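Acetyltransferase (Klebsiella pneumoniae, PDB 5XUN) probably transfers the acetyl group of acetyl-CoA onto glycyl-tRNA, as the GNAT-family toxin KacT of a type II toxin-antitoxin system. Local coordinates at residues Lys33-Leu36 / Lys37-His40. The protein carries 1 engineered substitution. Numbering follows the deposited sequence.
Sequences KEHL and KRQH
His35 and Arg38 meet at the junction of two consecutive helices, 26-34 and 36-41, in a GNAT acetyltransferase fold. His35 leaves the first helix and stands at the N-cap position of the second, whose opening turn is closed by Gln39 N to His35 O at 2.9 Å and His40 N to Leu36 O, also 2.9 Å. Between Glu34 and Arg38 the helical bond is replaced by a water, which donates to Glu34 O at 2.9 Å and accepts from Arg38 N at 3.0 Å.

The long side chain of Arg38 suits this break because it can turn back over it. Its chain is extended as far as CD and bends at chi3 (55°), which brings the guanidinium to the end of the first helix. There Arg38 NH2 gives Glu34 O a weak bond, 3.1 Å long and bent to 121°, while Arg38 NH1 comes to 2.8 Å from His35 ND1 at the edge of the imidazole, at an angle too poor for a hydrogen bond. The two side chains run alongside each other with their planes nearly perpendicular, 87° apart. The flat ring of His35 suits this place, offering one face to Glu34 CB and an edge to Arg38, and Gln39 NE2 lies 3.7 Å from His35 CB.

Leu36, apolar and buried, packs on Phe31, Tyr62 and Thr64, whereas Gln39 has a chain, extended beyond CG, that takes its amide to the second subunit, where OE1 is hydrogen-bonded to Tyr86 of that chain. Lys37 pairs with Asp41 and also binds Asp12 O.

Water and guanidinium thus share the carbonyl of Glu34 where the backbone changes course, and the nearby positive charge of Arg38 would probably disfavour protonation of His35.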
ATOM      1  N   LYS B  33       1.203   7.589 -22.933  1.00 20.33           N
ATOM      2  CA  LYS B  33       0.876   8.857 -23.584  1.00 26.74           C
ATOM      3  C   LYS B  33      -0.330   9.542 -22.956  1.00 17.86           C
ATOM      4  O   LYS B  33      -0.330  10.765 -22.789  1.00 26.01           O
ATOM      5  CB  LYS B  33       0.596   8.640 -25.074  1.00 19.59           C
ATOM      6  CG  LYS B  33       1.795   8.248 -25.905  1.00 38.24           C
ATOM      7  CD  LYS B  33       1.438   8.230 -27.383  1.00 27.41           C
ATOM      8  CE  LYS B  33       0.280   7.287 -27.679  1.00 48.07           C
ATOM      9  NZ  LYS B  33      -0.060   7.271 -29.135  1.00 47.57           N
ATOM     10  N   GLU B  34      -1.375   8.785 -22.632  1.00 24.75           N
ATOM     11  CA  GLU B  34      -2.663   9.359 -22.280  1.00 21.91           C
ATOM     12  C   GLU B  34      -2.923   9.409 -20.781  1.00 31.00           C
ATOM     13  O   GLU B  34      -3.515  10.375 -20.296  1.00 28.63           O
ATOM     14  CB  GLU B  34      -3.786   8.536 -22.918  1.00 23.72           C
ATOM     15  CG  GLU B  34      -3.529   8.059 -24.325  1.00 43.07           C
ATOM     16  CD  GLU B  34      -4.785   7.999 -25.175  1.00 27.10           C
ATOM     17  OE1 GLU B  34      -4.689   8.184 -26.404  1.00 40.59           O
ATOM     18  OE2 GLU B  34      -5.864   7.687 -24.628  1.00 34.43           O
ATOM     19  N   HIS B  35      -2.470   8.409 -20.027  1.00 30.64           N
ATOM     20  CA  HIS B  35      -2.986   8.192 -18.685  1.00 29.30           C
ATOM     21  C   HIS B  35      -1.953   8.188 -17.570  1.00 24.66           C
ATOM     22  O   HIS B  35      -2.330   8.430 -16.421  1.00 25.43           O
ATOM     23  CB  HIS B  35      -3.745   6.859 -18.622  1.00 23.51           C
ATOM     24  CG  HIS B  35      -4.761   6.685 -19.711  1.00 35.16           C
ATOM     25  ND1 HIS B  35      -5.933   7.406 -19.755  1.00 31.10           N
ATOM     26  CD2 HIS B  35      -4.787   5.860 -20.784  1.00 29.27           C
ATOM     27  CE1 HIS B  35      -6.635   7.043 -20.813  1.00 34.78           C
ATOM     28  NE2 HIS B  35      -5.962   6.105 -21.454  1.00 37.87           N
ATOM     29  N   LEU B  36      -0.678   7.925 -17.860  1.00 28.12           N
ATOM     30  CA  LEU B  36       0.298   7.751 -16.792  1.00 22.55           C
ATOM     31  C   LEU B  36       0.293   8.939 -15.843  1.00 21.71           C
ATOM     32  O   LEU B  36       0.069   8.793 -14.636  1.00 16.08           O
ATOM     33  CB  LEU B  36       1.697   7.559 -17.374  1.00 28.76           C
ATOM     34  CG  LEU B  36       2.783   7.461 -16.297  1.00 19.27           C
ATOM     35  CD1 LEU B  36       2.500   6.276 -15.392  1.00 18.31           C
ATOM     36  CD2 LEU B  36       4.151   7.340 -16.927  1.00 18.88           C
ATOM     37  N   LYS B  37       0.492  10.136 -16.391  1.00 21.59           N
ATOM     38  CA  LYS B  37       0.666  11.317 -15.563  1.00 24.08           C
ATOM     39  C   LYS B  37      -0.612  11.669 -14.816  1.00 23.18           C
ATOM     40  O   LYS B  37      -0.564  12.075 -13.649  1.00 16.49           O
ATOM     41  CB  LYS B  37       1.126  12.475 -16.442  1.00 20.13           C
ATOM     42  CG  LYS B  37       1.055  13.829 -15.800  1.00 25.85           C
ATOM     43  CD  LYS B  37       2.133  14.029 -14.776  1.00 26.91           C
ATOM     44  CE  LYS B  37       2.124  15.477 -14.323  1.00 33.80           C
ATOM     45  NZ  LYS B  37       2.757  15.656 -12.983  1.00 41.70           N
ATOM     46  N   ARG B  38      -1.768  11.506 -15.460  1.00 19.07           N
ATOM     47  CA  ARG B  38      -3.014  11.887 -14.807  1.00 20.12           C
ATOM     48  C   ARG B  38      -3.354  10.941 -13.665  1.00 19.01           C
ATOM     49  O   ARG B  38      -3.865  11.372 -12.626  1.00 21.61           O
ATOM     50  CB  ARG B  38      -4.163  11.928 -15.812  1.00 20.92           C
ATOM     51  CG  ARG B  38      -5.506  12.234 -15.145  1.00 34.79           C
ATOM     52  CD  ARG B  38      -6.643  12.355 -16.137  1.00 45.24           C
ATOM     53  NE  ARG B  38      -6.764  11.178 -16.993  1.00 62.24           N
ATOM     54  CZ  ARG B  38      -6.285  11.101 -18.230  1.00 47.84           C
ATOM     55  NH1 ARG B  38      -6.449   9.988 -18.924  1.00 50.65           N
ATOM     56  NH2 ARG B  38      -5.636  12.130 -18.772  1.00 30.74           N
ATOM     57  N   GLN B  39      -3.113   9.644 -13.849  1.00 19.52           N
ATOM     58  CA  GLN B  39      -3.398   8.707 -12.769  1.00 28.96           C
ATOM     59  C   GLN B  39      -2.364   8.814 -11.650  1.00 14.51           C
ATOM     60  O   GLN B  39      -2.691   8.560 -10.488  1.00 20.93           O
ATOM     61  CB  GLN B  39      -3.491   7.285 -13.324  1.00 17.25           C
ATOM     62  CG  GLN B  39      -4.683   7.114 -14.248  1.00 29.18           C
ATOM     63  CD  GLN B  39      -4.894   5.689 -14.735  1.00 33.42           C
ATOM     64  OE1 GLN B  39      -4.337   4.735 -14.192  1.00 28.31           O
ATOM     65  NE2 GLN B  39      -5.705   5.546 -15.775  1.00 29.08           N
ATOM     66  N   HIS B  40      -1.122   9.168 -11.989  1.00 18.31           N
ATOM     67  CA  HIS B  40      -0.110   9.501 -10.988  1.00 14.94           C
ATOM     68  C   HIS B  40      -0.542  10.691 -10.127  1.00 33.57           C
ATOM     69  O   HIS B  40      -0.496  10.628  -8.894  1.00 16.00           O
ATOM     70  CB  HIS B  40       1.213   9.785 -11.704  1.00 14.69           C
ATOM     71  CG  HIS B  40       2.324  10.270 -10.820  1.00 14.63           C
ATOM     72  ND1 HIS B  40       3.260   9.423 -10.267  1.00 19.24           N
ATOM     73  CD2 HIS B  40       2.699  11.524 -10.467  1.00 17.40           C
ATOM     74  CE1 HIS B  40       4.147  10.128  -9.589  1.00 16.59           C
ATOM     75  NE2 HIS B  40       3.828  11.406  -9.689  1.00 20.99           N
TER
HETATM   76  O   HOH W   1      -1.558  11.563 -18.438  1.00 21.09           O